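Local coordinates for condensin complex subunit 3 (Schizosaccharomyces pombe, PDB 5OQR), which serves as a regulatory subunit of condensin, the complex required to convert interphase chromatin into condensed, mitotic-like chromosomes, at residues I569-L574 and D601-K606; K83-G88 and Y98-I103; E344-S349 and D357-I362. All coordinates share one frame; numbering follows the deposited sequence.

Interaction 1. Residues I569-L574 and D601-K606; sequences ILFEAL and DELFLK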
ATOM      1  N   ILE A 569     -20.388  21.733  -9.435  1.00 40.79           N
ATOM      2  CA  ILE A 569     -19.640  20.849 -10.322  1.00 39.26           C
ATOM      3  C   ILE A 569     -18.791  19.878  -9.516  1.00 34.12           C
ATOM      4  O   ILE A 569     -18.556  18.744  -9.948  1.00 33.09           O
ATOM      5  CB  ILE A 569     -18.783  21.656 -11.318  1.00 38.73           C
ATOM      6  CG1 ILE A 569     -17.658  22.409 -10.603  1.00 40.69           C
ATOM      7  CG2 ILE A 569     -19.652  22.638 -12.088  1.00 33.91           C
ATOM      8  CD1 ILE A 569     -16.611  22.947 -11.531  1.00 36.74           C
ATOM      9  N   LEU A 570     -18.323  20.294  -8.338  1.00 31.48           N
ATOM     10  CA  LEU A 570     -17.590  19.380  -7.469  1.00 33.33           C
ATOM     11  C   LEU A 570     -18.493  18.260  -6.965  1.00 39.80           C
ATOM     12  O   LEU A 570     -18.057  17.108  -6.857  1.00 38.58           O
ATOM     13  CB  LEU A 570     -16.977  20.146  -6.298  1.00 37.29           C
ATOM     14  CG  LEU A 570     -15.800  21.066  -6.629  1.00 34.15           C
ATOM     15  CD1 LEU A 570     -15.465  21.954  -5.445  1.00 29.68           C
ATOM     16  CD2 LEU A 570     -14.580  20.255  -7.035  1.00 36.13           C
ATOM     17  N   PHE A 571     -19.751  18.576  -6.645  1.00 41.05           N
ATOM     18  CA  PHE A 571     -20.706  17.535  -6.279  1.00 48.00           C
ATOM     19  C   PHE A 571     -20.985  16.618  -7.459  1.00 43.82           C
ATOM     20  O   PHE A 571     -20.902  15.390  -7.343  1.00 43.15           O
ATOM     21  CB  PHE A 571     -22.017  18.155  -5.785  1.00 53.12           C
ATOM     22  CG  PHE A 571     -21.931  18.760  -4.421  1.00 48.66           C
ATOM     23  CD1 PHE A 571     -21.527  18.003  -3.338  1.00 47.84           C
ATOM     24  CD2 PHE A 571     -22.274  20.085  -4.216  1.00 52.93           C
ATOM     25  CE1 PHE A 571     -21.451  18.559  -2.081  1.00 47.01           C
ATOM     26  CE2 PHE A 571     -22.200  20.645  -2.961  1.00 52.73           C
ATOM     27  CZ  PHE A 571     -21.789  19.879  -1.892  1.00 53.48           C
ATOM     28  N   GLU A 572     -21.330  17.202  -8.606  1.00 44.30           N
ATOM     29  CA  GLU A 572     -21.662  16.407  -9.781  1.00 41.20           C
ATOM     30  C   GLU A 572     -20.514  15.479 -10.154  1.00 40.48           C
ATOM     31  O   GLU A 572     -20.725  14.294 -10.438  1.00 43.95           O
ATOM     32  CB  GLU A 572     -22.014  17.334 -10.944  1.00 41.68           C
ATOM     33  CG  GLU A 572     -22.731  16.658 -12.090  1.00 47.74           C
ATOM     34  CD  GLU A 572     -23.189  17.645 -13.143  1.00 59.72           C
ATOM     35  OE1 GLU A 572     -23.235  17.272 -14.333  1.00 74.81           O
ATOM     36  OE2 GLU A 572     -23.499  18.799 -12.779  1.00 55.98           O
ATOM     37  N   ALA A 573     -19.286  16.000 -10.151  1.00 41.39           N
ATOM     38  CA  ALA A 573     -18.128  15.172 -10.474  1.00 41.13           C
ATOM     39  C   ALA A 573     -18.022  13.991  -9.521  1.00 35.07           C
ATOM     40  O   ALA A 573     -17.819  12.849  -9.944  1.00 39.77           O
ATOM     41  CB  ALA A 573     -16.850  16.010 -10.424  1.00 38.43           C
ATOM     42  N   LEU A 574     -18.157  14.252  -8.221  1.00 36.60           N
ATOM     43  CA  LEU A 574     -17.983  13.203  -7.227  1.00 40.92           C
ATOM     44  C   LEU A 574     -19.037  12.111  -7.346  1.00 43.43           C
ATOM     45  O   LEU A 574     -18.792  10.981  -6.913  1.00 40.45           O
ATOM     46  CB  LEU A 574     -18.013  13.813  -5.826  1.00 35.26           C
ATOM     47  CG  LEU A 574     -17.800  12.865  -4.647  1.00 40.51           C
ATOM     48  CD1 LEU A 574     -16.611  11.950  -4.870  1.00 42.07           C
ATOM     49  CD2 LEU A 574     -17.615  13.668  -3.379  1.00 44.16           C
ATOM     50  N   ASP A 601     -16.232  22.752   4.634  1.00 34.21           N
ATOM     51  CA  ASP A 601     -16.024  21.380   5.087  1.00 38.91           C
ATOM     52  C   ASP A 601     -17.350  20.699   5.388  1.00 39.91           C
ATOM     53  O   ASP A 601     -17.635  19.612   4.880  1.00 38.97           O
ATOM     54  CB  ASP A 601     -15.137  21.360   6.333  1.00 38.07           C
ATOM     55  CG  ASP A 601     -13.920  22.241   6.199  1.00 39.20           C
ATOM     56  OD1 ASP A 601     -14.032  23.310   5.571  1.00 40.10           O
ATOM     57  OD2 ASP A 601     -12.853  21.870   6.728  1.00 38.13           O
ATOM     58  N   GLU A 602     -18.175  21.342   6.217  1.00 55.72           N
ATOM     59  CA  GLU A 602     -19.451  20.764   6.627  1.00 55.86           C
ATOM     60  C   GLU A 602     -20.257  20.289   5.427  1.00 51.10           C
ATOM     61  O   GLU A 602     -20.855  19.207   5.455  1.00 44.07           O
ATOM     62  CB  GLU A 602     -20.260  21.789   7.427  1.00 68.04           C
ATOM     63  CG  GLU A 602     -19.451  22.629   8.416  1.00 70.68           C
ATOM     64  CD  GLU A 602     -18.830  23.868   7.783  1.00 78.41           C
ATOM     65  OE1 GLU A 602     -19.357  24.346   6.755  1.00 80.38           O
ATOM     66  OE2 GLU A 602     -17.803  24.352   8.304  1.00 69.96           O
ATOM     67  N   LEU A 603     -20.282  21.088   4.359  1.00 47.61           N
ATOM     68  CA  LEU A 603     -21.134  20.780   3.215  1.00 41.32           C
ATOM     69  C   LEU A 603     -20.604  19.587   2.429  1.00 35.96           C
ATOM     70  O   LEU A 603     -21.388  18.782   1.914  1.00 35.93           O
ATOM     71  CB  LEU A 603     -21.251  22.012   2.318  1.00 43.75           C
ATOM     72  CG  LEU A 603     -22.209  21.896   1.131  1.00 55.24           C
ATOM     73  CD1 LEU A 603     -23.651  21.831   1.600  1.00 62.58           C
ATOM     74  CD2 LEU A 603     -22.007  23.053   0.162  1.00 47.67           C
ATOM     75  N   PHE A 604     -19.284  19.454   2.323  1.00 35.02           N
ATOM     76  CA  PHE A 604     -18.689  18.380   1.535  1.00 38.89           C
ATOM     77  C   PHE A 604     -18.363  17.147   2.362  1.00 36.24           C
ATOM     78  O   PHE A 604     -18.319  16.040   1.814  1.00 37.69           O
ATOM     79  CB  PHE A 604     -17.408  18.872   0.851  1.00 29.35           C
ATOM     80  CG  PHE A 604     -17.655  19.779  -0.316  1.00 28.56           C
ATOM     81  CD1 PHE A 604     -18.110  19.270  -1.516  1.00 33.29           C
ATOM     82  CD2 PHE A 604     -17.429  21.137  -0.214  1.00 28.96           C
ATOM     83  CE1 PHE A 604     -18.341  20.098  -2.593  1.00 36.01           C
ATOM     84  CE2 PHE A 604     -17.657  21.971  -1.286  1.00 33.15           C
ATOM     85  CZ  PHE A 604     -18.113  21.452  -2.478  1.00 38.25           C
ATOM     86  N   LEU A 605     -18.133  17.311   3.664  1.00 35.06           N
ATOM     87  CA  LEU A 605     -17.687  16.190   4.484  1.00 29.65           C
ATOM     88  C   LEU A 605     -18.670  15.027   4.425  1.00 29.73           C
ATOM     89  O   LEU A 605     -18.263  13.861   4.405  1.00 35.67           O
ATOM     90  CB  LEU A 605     -17.492  16.661   5.926  1.00 34.42           C
ATOM     91  CG  LEU A 605     -16.305  16.190   6.766  1.00 39.09           C
ATOM     92  CD1 LEU A 605     -15.050  15.921   5.957  1.00 31.33           C
ATOM     93  CD2 LEU A 605     -16.020  17.257   7.814  1.00 39.48           C
ATOM     94  N   LYS A 606     -19.974  15.322   4.392  1.00 32.79           N
ATOM     95  CA  LYS A 606     -20.959  14.243   4.363  1.00 35.27           C
ATOM     96  C   LYS A 606     -21.033  13.586   2.992  1.00 32.22           C
ATOM     97  O   LYS A 606     -20.921  12.351   2.918  1.00 36.07           O
ATOM     98  CB  LYS A 606     -22.320  14.769   4.832  1.00 42.57           C
ATOM     99  CG  LYS A 606     -23.428  13.727   4.866  1.00 35.43           C
ATOM    100  CD  LYS A 606     -24.775  14.354   4.562  1.00 42.55           C
ATOM    101  CE  LYS A 606     -25.885  13.319   4.589  1.00 62.68           C
ATOM    102  NZ  LYS A 606     -27.062  13.737   3.781  1.00 85.54           N
TER
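Two nearly parallel helices of the C-terminal all-helical solenoid, 563-574 and 601-613, meet here through a pair of phenylalanines, Phe571 and Phe604. The short axes run 11° apart in direction and come within 11.6 Å of each other at their closest, a wide spacing that the two rings bridge from both sides. They form an offset stack: the centroids are 4.5 Å apart and the planes are inclined by 24°. The overlap is partial. Phe604 sends its CD1-CE1 side over one face of Phe571, CE1 standing above the rim and not the middle, and Phe571 CE1 comes within 3.5 Å of Phe604 CD1. Both side chains put CG beside the backbone N (chi1 -74° in each), which swings the rings out of their own helices into the space between. Leu603 approaches Phe571 differently, from near the plane of the ring, with its CG 3.7 Å from Phe571 CZ and its CD2 close to the same corner. Leu570 works from the inner side: its CB lies 3.9 Å from Phe604 CE1, the two side chains crossing at about a right angle. The contact therefore grades from a buried half, Leu570 and Phe604, to a half reached by solvent, where Leu603 is exposed and Phe571 partly so. Helix 580-597 covers the buried half, with Ala589 and Leu593 on Leu570 and Ile590 on Phe604, while Pro607 adds a further surface for Phe571. Two helices running the same way, with the helix that joins them in sequence packed against both, are the layered arrangement characteristic of an alpha-solenoid.

Interaction 2. Residues K83-G88 and Y98-I103; sequences KHILRG and YRCCQI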
ATOM      1  N   LYS A  83      -0.045 -45.519  11.451  1.00109.04           N
ATOM      2  CA  LYS A  83      -1.321 -46.219  11.524  1.00105.44           C
ATOM      3  C   LYS A  83      -1.988 -46.007  12.877  1.00107.81           C
ATOM      4  O   LYS A  83      -3.216 -45.884  12.961  1.00103.94           O
ATOM      5  CB  LYS A  83      -1.118 -47.709  11.260  1.00110.99           C
ATOM      6  CG  LYS A  83      -0.809 -48.047   9.809  1.00111.41           C
ATOM      7  CD  LYS A  83      -1.066 -49.515   9.520  1.00110.41           C
ATOM      8  CE  LYS A  83      -2.557 -49.813   9.431  1.00113.00           C
ATOM      9  NZ  LYS A  83      -2.892 -51.157   9.970  1.00112.86           N
ATOM     10  N   HIS A  84      -1.196 -45.965  13.949  1.00111.48           N
ATOM     11  CA  HIS A  84      -1.767 -45.785  15.279  1.00114.57           C
ATOM     12  C   HIS A  84      -2.302 -44.373  15.469  1.00109.31           C
ATOM     13  O   HIS A  84      -3.366 -44.181  16.068  1.00110.35           O
ATOM     14  CB  HIS A  84      -0.720 -46.099  16.349  1.00114.82           C
ATOM     15  CG  HIS A  84      -1.129 -45.684  17.729  1.00110.02           C
ATOM     16  ND1 HIS A  84      -1.798 -46.525  18.592  1.00108.16           N
ATOM     17  CD2 HIS A  84      -0.972 -44.514  18.391  1.00107.12           C
ATOM     18  CE1 HIS A  84      -2.030 -45.892  19.729  1.00101.95           C
ATOM     19  NE2 HIS A  84      -1.539 -44.669  19.632  1.00 90.41           N
ATOM     20  N   ILE A  85      -1.580 -43.372  14.967  1.00109.95           N
ATOM     21  CA  ILE A  85      -1.914 -41.984  15.261  1.00108.77           C
ATOM     22  C   ILE A  85      -2.943 -41.402  14.300  1.00106.11           C
ATOM     23  O   ILE A  85      -3.649 -40.453  14.668  1.00 97.93           O
ATOM     24  CB  ILE A  85      -0.641 -41.121  15.252  1.00101.02           C
ATOM     25  CG1 ILE A  85       0.405 -41.715  16.198  1.00 99.11           C
ATOM     26  CG2 ILE A  85      -0.953 -39.691  15.683  1.00106.87           C
ATOM     27  CD1 ILE A  85       1.772 -41.155  15.992  1.00101.65           C
ATOM     28  N   LEU A  86      -3.055 -41.939  13.082  1.00104.95           N
ATOM     29  CA  LEU A  86      -4.056 -41.430  12.153  1.00103.45           C
ATOM     30  C   LEU A  86      -5.470 -41.628  12.678  1.00105.55           C
ATOM     31  O   LEU A  86      -6.379 -40.897  12.271  1.00107.52           O
ATOM     32  CB  LEU A  86      -3.902 -42.100  10.783  1.00107.93           C
ATOM     33  CG  LEU A  86      -4.072 -43.618  10.663  1.00107.61           C
ATOM     34  CD1 LEU A  86      -5.539 -44.045  10.600  1.00109.87           C
ATOM     35  CD2 LEU A  86      -3.338 -44.111   9.427  1.00104.50           C
ATOM     36  N   ARG A  87      -5.676 -42.597  13.573  1.00114.85           N
ATOM     37  CA  ARG A  87      -7.004 -42.816  14.132  1.00117.91           C
ATOM     38  C   ARG A  87      -7.512 -41.573  14.849  1.00113.59           C
ATOM     39  O   ARG A  87      -8.725 -41.347  14.917  1.00119.53           O
ATOM     40  CB  ARG A  87      -6.976 -44.000  15.100  1.00124.16           C
ATOM     41  CG  ARG A  87      -6.389 -45.298  14.562  1.00127.22           C
ATOM     42  CD  ARG A  87      -5.880 -46.155  15.718  1.00134.43           C
ATOM     43  NE  ARG A  87      -5.185 -47.361  15.273  1.00138.51           N
ATOM     44  CZ  ARG A  87      -4.390 -48.096  16.046  1.00133.43           C
ATOM     45  NH1 ARG A  87      -4.171 -47.747  17.308  1.00131.58           N
ATOM     46  NH2 ARG A  87      -3.800 -49.177  15.554  1.00133.16           N
ATOM     47  N   GLY A  88      -6.606 -40.761  15.390  1.00105.95           N
ATOM     48  CA  GLY A  88      -6.964 -39.594  16.164  1.00113.47           C
ATOM     49  C   GLY A  88      -7.207 -38.331  15.374  1.00114.89           C
ATOM     50  O   GLY A  88      -7.508 -37.292  15.969  1.00115.89           O
ATOM     51  N   TYR A  98      -4.445 -31.636  17.168  1.00 96.73           N
ATOM     52  CA  TYR A  98      -3.263 -30.838  16.861  1.00 84.71           C
ATOM     53  C   TYR A  98      -1.986 -31.648  17.048  1.00 84.53           C
ATOM     54  O   TYR A  98      -1.068 -31.563  16.226  1.00 80.92           O
ATOM     55  CB  TYR A  98      -3.249 -29.582  17.733  1.00 85.94           C
ATOM     56  CG  TYR A  98      -1.875 -29.024  18.015  1.00 86.06           C
ATOM     57  CD1 TYR A  98      -1.193 -28.288  17.057  1.00 82.65           C
ATOM     58  CD2 TYR A  98      -1.267 -29.217  19.247  1.00 90.19           C
ATOM     59  CE1 TYR A  98       0.061 -27.770  17.314  1.00 85.81           C
ATOM     60  CE2 TYR A  98      -0.013 -28.704  19.514  1.00 94.21           C
ATOM     61  CZ  TYR A  98       0.646 -27.980  18.543  1.00 93.14           C
ATOM     62  OH  TYR A  98       1.894 -27.466  18.804  1.00 92.69           O
ATOM     63  N   ARG A  99      -1.911 -32.443  18.117  1.00 91.94           N
ATOM     64  CA  ARG A  99      -0.743 -33.296  18.312  1.00 86.52           C
ATOM     65  C   ARG A  99      -0.655 -34.359  17.224  1.00 82.03           C
ATOM     66  O   ARG A  99       0.427 -34.609  16.681  1.00 85.41           O
ATOM     67  CB  ARG A  99      -0.789 -33.947  19.695  1.00 89.16           C
ATOM     68  CG  ARG A  99      -0.691 -32.966  20.858  1.00 88.23           C
ATOM     69  CD  ARG A  99       0.654 -32.258  20.896  1.00 85.42           C
ATOM     70  NE  ARG A  99       0.768 -31.364  22.044  1.00 87.44           N
ATOM     71  CZ  ARG A  99       1.748 -30.481  22.213  1.00 88.87           C
ATOM     72  NH1 ARG A  99       2.709 -30.363  21.304  1.00 92.64           N
ATOM     73  NH2 ARG A  99       1.767 -29.711  23.291  1.00 94.92           N
ATOM     74  N   CYS A 100      -1.780 -34.991  16.888  1.00 85.18           N
ATOM     75  CA  CYS A 100      -1.775 -35.992  15.826  1.00 88.01           C
ATOM     76  C   CYS A 100      -1.219 -35.408  14.533  1.00 85.06           C
ATOM     77  O   CYS A 100      -0.314 -35.984  13.917  1.00 80.15           O
ATOM     78  CB  CYS A 100      -3.188 -36.534  15.609  1.00 97.14           C
ATOM     79  SG  CYS A 100      -3.688 -37.808  16.790  1.00 76.76           S
ATOM     80  N   CYS A 101      -1.748 -34.260  14.106  1.00 90.79           N
ATOM     81  CA  CYS A 101      -1.214 -33.603  12.919  1.00 85.80           C
ATOM     82  C   CYS A 101       0.238 -33.198  13.129  1.00 79.63           C
ATOM     83  O   CYS A 101       1.066 -33.327  12.218  1.00 81.76           O
ATOM     84  CB  CYS A 101      -2.064 -32.383  12.569  1.00 85.86           C
ATOM     85  SG  CYS A 101      -3.733 -32.782  12.011  1.00 84.64           S
ATOM     86  N   GLN A 102       0.567 -32.704  14.323  1.00 80.45           N
ATOM     87  CA  GLN A 102       1.947 -32.338  14.625  1.00 80.17           C
ATOM     88  C   GLN A 102       2.876 -33.531  14.456  1.00 83.60           C
ATOM     89  O   GLN A 102       3.920 -33.435  13.802  1.00 82.47           O
ATOM     90  CB  GLN A 102       2.036 -31.782  16.046  1.00 78.40           C
ATOM     91  CG  GLN A 102       3.421 -31.309  16.452  1.00 76.19           C
ATOM     92  CD  GLN A 102       3.484 -30.883  17.904  1.00 79.15           C
ATOM     93  OE1 GLN A 102       2.791 -31.438  18.754  1.00 80.51           O
ATOM     94  NE2 GLN A 102       4.316 -29.891  18.196  1.00 91.36           N
ATOM     95  N   ILE A 103       2.508 -34.672  15.040  1.00 91.55           N
ATOM     96  CA  ILE A 103       3.362 -35.853  14.973  1.00 94.02           C
ATOM     97  C   ILE A 103       3.458 -36.358  13.539  1.00 81.21           C
ATOM     98  O   ILE A 103       4.554 -36.576  13.013  1.00 82.22           O
ATOM     99  CB  ILE A 103       2.841 -36.948  15.922  1.00 88.50           C
ATOM    100  CG1 ILE A 103       2.832 -36.440  17.367  1.00 87.87           C
ATOM    101  CG2 ILE A 103       3.711 -38.196  15.825  1.00 86.50           C
ATOM    102  CD1 ILE A 103       2.041 -37.311  18.318  1.00 93.80           C
TER
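Apolar packing carries most of this contact, and it centres on Ile85, which reaches Cys100 and Ile103 with different branches. The CG2 methyl of Ile85 lies 3.5 Å from Cys100 SG and also rests near that residue's CA. The longer branch goes the other way along the partner helix, bringing Ile85 CD1 to 3.5 Å from Ile103 CG2, the two isoleucines crossing at about a right angle. Cys100 holds its SG beside its own backbone N (chi1 -81°), between Ile85 and Gly88; with no side chain on the glycine, Gly88 CA comes to 3.8 Å from Cys100 SG. All four residues are buried. Helices 78-86 and 94-108 are the helical pair of HEAT repeat 2, and this packing closes them on each other near the turn that joins them. Leu41 of helix 33-42 touches both Ile85 and Ile103, extending the apolar cluster to an earlier helix.

The polar bonds are made beside this core. Arg99 NH1 donates to Gln102 OE1 at 2.8 Å, nearly straight at 160°; the N-H meets a lone pair of OE1 in the carbonyl plane, and OE1 lies only 9° out of the guanidinium plane. Arg99 NE bonds to Val47 O, which further fixes the rotation of the group. His84 NE2 is hydrogen-bonded to Asn42 OD1. Arg87, whose CB points away from helix 94-108, packs on an aromatic side chain of another protein's chain.

Interaction 3. Residues E344-S349 and D357-I362; sequences ERQYVS and DESCFI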
ATOM      1  N   GLU A 344      24.397  16.649 -26.854  1.00 31.64           N
ATOM      2  CA  GLU A 344      24.315  16.986 -28.271  1.00 30.61           C
ATOM      3  C   GLU A 344      24.686  15.805 -29.161  1.00 30.68           C
ATOM      4  O   GLU A 344      24.105  15.644 -30.239  1.00 31.33           O
ATOM      5  CB  GLU A 344      25.191  18.198 -28.573  1.00 30.01           C
ATOM      6  CG  GLU A 344      24.652  19.471 -27.940  1.00 36.35           C
ATOM      7  CD  GLU A 344      24.844  20.696 -28.800  1.00 47.25           C
ATOM      8  OE1 GLU A 344      25.906  21.341 -28.677  1.00 54.10           O
ATOM      9  OE2 GLU A 344      23.935  21.013 -29.599  1.00 55.83           O
ATOM     10  N   ARG A 345      25.631  14.966 -28.736  1.00 29.21           N
ATOM     11  CA  ARG A 345      25.861  13.714 -29.448  1.00 29.80           C
ATOM     12  C   ARG A 345      24.587  12.886 -29.509  1.00 32.30           C
ATOM     13  O   ARG A 345      24.304  12.238 -30.523  1.00 36.06           O
ATOM     14  CB  ARG A 345      26.968  12.904 -28.773  1.00 35.94           C
ATOM     15  CG  ARG A 345      28.335  13.539 -28.801  1.00 37.04           C
ATOM     16  CD  ARG A 345      29.386  12.590 -28.251  1.00 43.90           C
ATOM     17  NE  ARG A 345      29.771  11.560 -29.216  1.00 50.55           N
ATOM     18  CZ  ARG A 345      29.405  10.281 -29.164  1.00 50.45           C
ATOM     19  NH1 ARG A 345      28.635   9.828 -28.184  1.00 58.67           N
ATOM     20  NH2 ARG A 345      29.825   9.443 -30.102  1.00 50.91           N
ATOM     21  N   GLN A 346      23.807  12.892 -28.427  1.00 38.37           N
ATOM     22  CA  GLN A 346      22.621  12.051 -28.361  1.00 31.91           C
ATOM     23  C   GLN A 346      21.512  12.568 -29.266  1.00 32.36           C
ATOM     24  O   GLN A 346      20.709  11.776 -29.769  1.00 34.28           O
ATOM     25  CB  GLN A 346      22.138  11.959 -26.912  1.00 32.24           C
ATOM     26  CG  GLN A 346      21.445  10.653 -26.566  1.00 32.93           C
ATOM     27  CD  GLN A 346      22.351   9.445 -26.714  1.00 32.05           C
ATOM     28  OE1 GLN A 346      21.955   8.427 -27.275  1.00 34.96           O
ATOM     29  NE2 GLN A 346      23.571   9.552 -26.208  1.00 30.88           N
ATOM     30  N   TYR A 347      21.445  13.883 -29.486  1.00 30.87           N
ATOM     31  CA  TYR A 347      20.495  14.426 -30.453  1.00 26.44           C
ATOM     32  C   TYR A 347      20.645  13.755 -31.810  1.00 30.71           C
ATOM     33  O   TYR A 347      19.652  13.497 -32.499  1.00 35.44           O
ATOM     34  CB  TYR A 347      20.693  15.933 -30.606  1.00 30.27           C
ATOM     35  CG  TYR A 347      20.292  16.769 -29.419  1.00 26.62           C
ATOM     36  CD1 TYR A 347      19.205  16.426 -28.628  1.00 36.52           C
ATOM     37  CD2 TYR A 347      20.999  17.915 -29.098  1.00 27.71           C
ATOM     38  CE1 TYR A 347      18.843  17.200 -27.548  1.00 35.11           C
ATOM     39  CE2 TYR A 347      20.650  18.689 -28.028  1.00 34.53           C
ATOM     40  CZ  TYR A 347      19.571  18.331 -27.255  1.00 38.22           C
ATOM     41  OH  TYR A 347      19.227  19.113 -26.186  1.00 32.75           O
ATOM     42  N   VAL A 348      21.885  13.483 -32.220  1.00 30.86           N
ATOM     43  CA  VAL A 348      22.121  12.852 -33.513  1.00 37.29           C
ATOM     44  C   VAL A 348      21.364  11.533 -33.605  1.00 36.85           C
ATOM     45  O   VAL A 348      20.770  11.211 -34.641  1.00 35.53           O
ATOM     46  CB  VAL A 348      23.633  12.657 -33.739  1.00 38.46           C
ATOM     47  CG1 VAL A 348      23.900  11.930 -35.051  1.00 40.62           C
ATOM     48  CG2 VAL A 348      24.348  13.999 -33.727  1.00 31.05           C
ATOM     49  N   SER A 349      21.369  10.753 -32.524  1.00 41.06           N
ATOM     50  CA  SER A 349      20.694   9.462 -32.511  1.00 42.09           C
ATOM     51  C   SER A 349      19.182   9.582 -32.644  1.00 39.59           C
ATOM     52  O   SER A 349      18.520   8.570 -32.888  1.00 39.61           O
ATOM     53  CB  SER A 349      21.041   8.707 -31.229  1.00 40.14           C
ATOM     54  OG  SER A 349      22.387   8.273 -31.235  1.00 49.20           O
ATOM     55  N   ASP A 357      13.647   5.730 -29.419  1.00 51.75           N
ATOM     56  CA  ASP A 357      13.064   5.594 -28.088  1.00 44.12           C
ATOM     57  C   ASP A 357      14.139   5.570 -27.010  1.00 36.81           C
ATOM     58  O   ASP A 357      13.961   6.151 -25.934  1.00 38.92           O
ATOM     59  CB  ASP A 357      12.208   4.331 -28.017  1.00 57.52           C
ATOM     60  CG  ASP A 357      10.924   4.447 -28.819  1.00 60.46           C
ATOM     61  OD1 ASP A 357      10.467   5.585 -29.053  1.00 67.25           O
ATOM     62  OD2 ASP A 357      10.369   3.400 -29.210  1.00 64.21           O
ATOM     63  N   GLU A 358      15.262   4.902 -27.275  1.00 36.29           N
ATOM     64  CA  GLU A 358      16.320   4.833 -26.273  1.00 41.05           C
ATOM     65  C   GLU A 358      16.980   6.191 -26.073  1.00 39.13           C
ATOM     66  O   GLU A 358      17.301   6.568 -24.940  1.00 37.77           O
ATOM     67  CB  GLU A 358      17.363   3.794 -26.676  1.00 46.04           C
ATOM     68  CG  GLU A 358      18.108   3.200 -25.492  1.00 51.84           C
ATOM     69  CD  GLU A 358      19.443   2.594 -25.872  1.00 60.70           C
ATOM     70  OE1 GLU A 358      19.979   2.943 -26.944  1.00 73.48           O
ATOM     71  OE2 GLU A 358      19.959   1.767 -25.091  1.00 58.38           O
ATOM     72  N   SER A 359      17.191   6.940 -27.157  1.00 33.73           N
ATOM     73  CA  SER A 359      17.860   8.232 -27.043  1.00 34.35           C
ATOM     74  C   SER A 359      17.010   9.230 -26.271  1.00 30.21           C
ATOM     75  O   SER A 359      17.543  10.053 -25.518  1.00 28.93           O
ATOM     76  CB  SER A 359      18.198   8.775 -28.431  1.00 39.99           C
ATOM     77  OG  SER A 359      19.322   8.109 -28.976  1.00 43.68           O
ATOM     78  N   CYS A 360      15.690   9.186 -26.449  1.00 35.09           N
ATOM     79  CA  CYS A 360      14.812  10.023 -25.640  1.00 35.41           C
ATOM     80  C   CYS A 360      15.009   9.741 -24.157  1.00 31.12           C
ATOM     81  O   CYS A 360      15.078  10.669 -23.343  1.00 30.64           O
ATOM     82  CB  CYS A 360      13.355   9.795 -26.035  1.00 34.16           C
ATOM     83  SG  CYS A 360      12.914  10.447 -27.648  1.00 40.54           S
ATOM     84  N   PHE A 361      15.112   8.464 -23.790  1.00 30.02           N
ATOM     85  CA  PHE A 361      15.345   8.105 -22.397  1.00 33.57           C
ATOM     86  C   PHE A 361      16.719   8.565 -21.932  1.00 31.69           C
ATOM     87  O   PHE A 361      16.863   9.068 -20.812  1.00 30.67           O
ATOM     88  CB  PHE A 361      15.190   6.595 -22.224  1.00 41.15           C
ATOM     89  CG  PHE A 361      15.237   6.139 -20.797  1.00 38.59           C
ATOM     90  CD1 PHE A 361      14.164   6.360 -19.950  1.00 42.22           C
ATOM     91  CD2 PHE A 361      16.348   5.480 -20.301  1.00 37.43           C
ATOM     92  CE1 PHE A 361      14.203   5.942 -18.637  1.00 38.01           C
ATOM     93  CE2 PHE A 361      16.390   5.058 -18.989  1.00 35.88           C
ATOM     94  CZ  PHE A 361      15.317   5.289 -18.156  1.00 33.75           C
ATOM     95  N   ILE A 362      17.740   8.403 -22.777  1.00 27.02           N
ATOM     96  CA  ILE A 362      19.091   8.824 -22.413  1.00 24.31           C
ATOM     97  C   ILE A 362      19.139  10.332 -22.205  1.00 27.19           C
ATOM     98  O   ILE A 362      19.676  10.822 -21.205  1.00 25.45           O
ATOM     99  CB  ILE A 362      20.097   8.371 -23.487  1.00 25.91           C
ATOM    100  CG1 ILE A 362      20.153   6.844 -23.544  1.00 28.51           C
ATOM    101  CG2 ILE A 362      21.486   8.936 -23.208  1.00 26.63           C
ATOM    102  CD1 ILE A 362      20.847   6.299 -24.769  1.00 35.26           C
TER
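The flat group that matters is the carboxamide of Gln346, and Ile362 covers one of its faces. Ile362 CG2 stands almost directly over the amide carbon, 3.6 Å from Gln346 CD, and CD1 of the same isoleucine lies on that face too, displaced toward the oxygen, 3.5 Å from Gln346 OE1. Ser359 comes from another direction: its OG approaches the oxygen from the side, 3.2 Å from Gln346 OE1, and not over the face that Ile362 covers. Whether the hydroxyl proton serves that oxygen is not settled, because Ser359 OG is also hydrogen-bonded to Ser355 O, just ahead of its helix, and the modelled position of the hydroxyl is itself somewhat doubtful.

A bend in the Gln346 chain explains how the amide lies over Ile362. Chi2 of 62° turns the amide face toward the isoleucine, the two side chains crossing at about a right angle, and Gln346 CG, 3.8 Å from Ile362 CG2, joins the apolar part of the contact. The glutamine thus offers carbon and amide face to the isoleucine while turning its oxygen toward the serine. Cutting Gln346 back to an alanine is likely to uncover the CG2 and CD1 methyls of Ile362 and leave a gap beside Ser359.

Ser349 O is bonded to Ser355 OG, tying down the short connection between the helices. The two helices are consecutive: helix 336-348 leads into helix 356-372 through that connection. Behind the second, helix 308-324 touches Ile362 by Ser311 and Phe361 by Ala308 and Leu312; behind the first, Tyr347 packs on Ser391 of helix 378-394 and its OH bonds to His405.

The three contacts hold different helices in separate parts of one long solenoid, their centres about 47 to 68 Å apart, and none touches another. Interactions 2 and 3 each join consecutive helices across a short connection and are buried; interaction 1 skips over an intervening helix and is only partly buried, one side reaching solvent. Their chemistry follows. Interaction 1 spans its wider spacing with stacked aromatic rings, interaction 2 fills a closer approach with branched aliphatic groups and a cysteine sulfur, and interaction 3 brings a glutamine amide and serines into the interface. Interaction 2 alone has another protein's chain beside it, packing at Arg87.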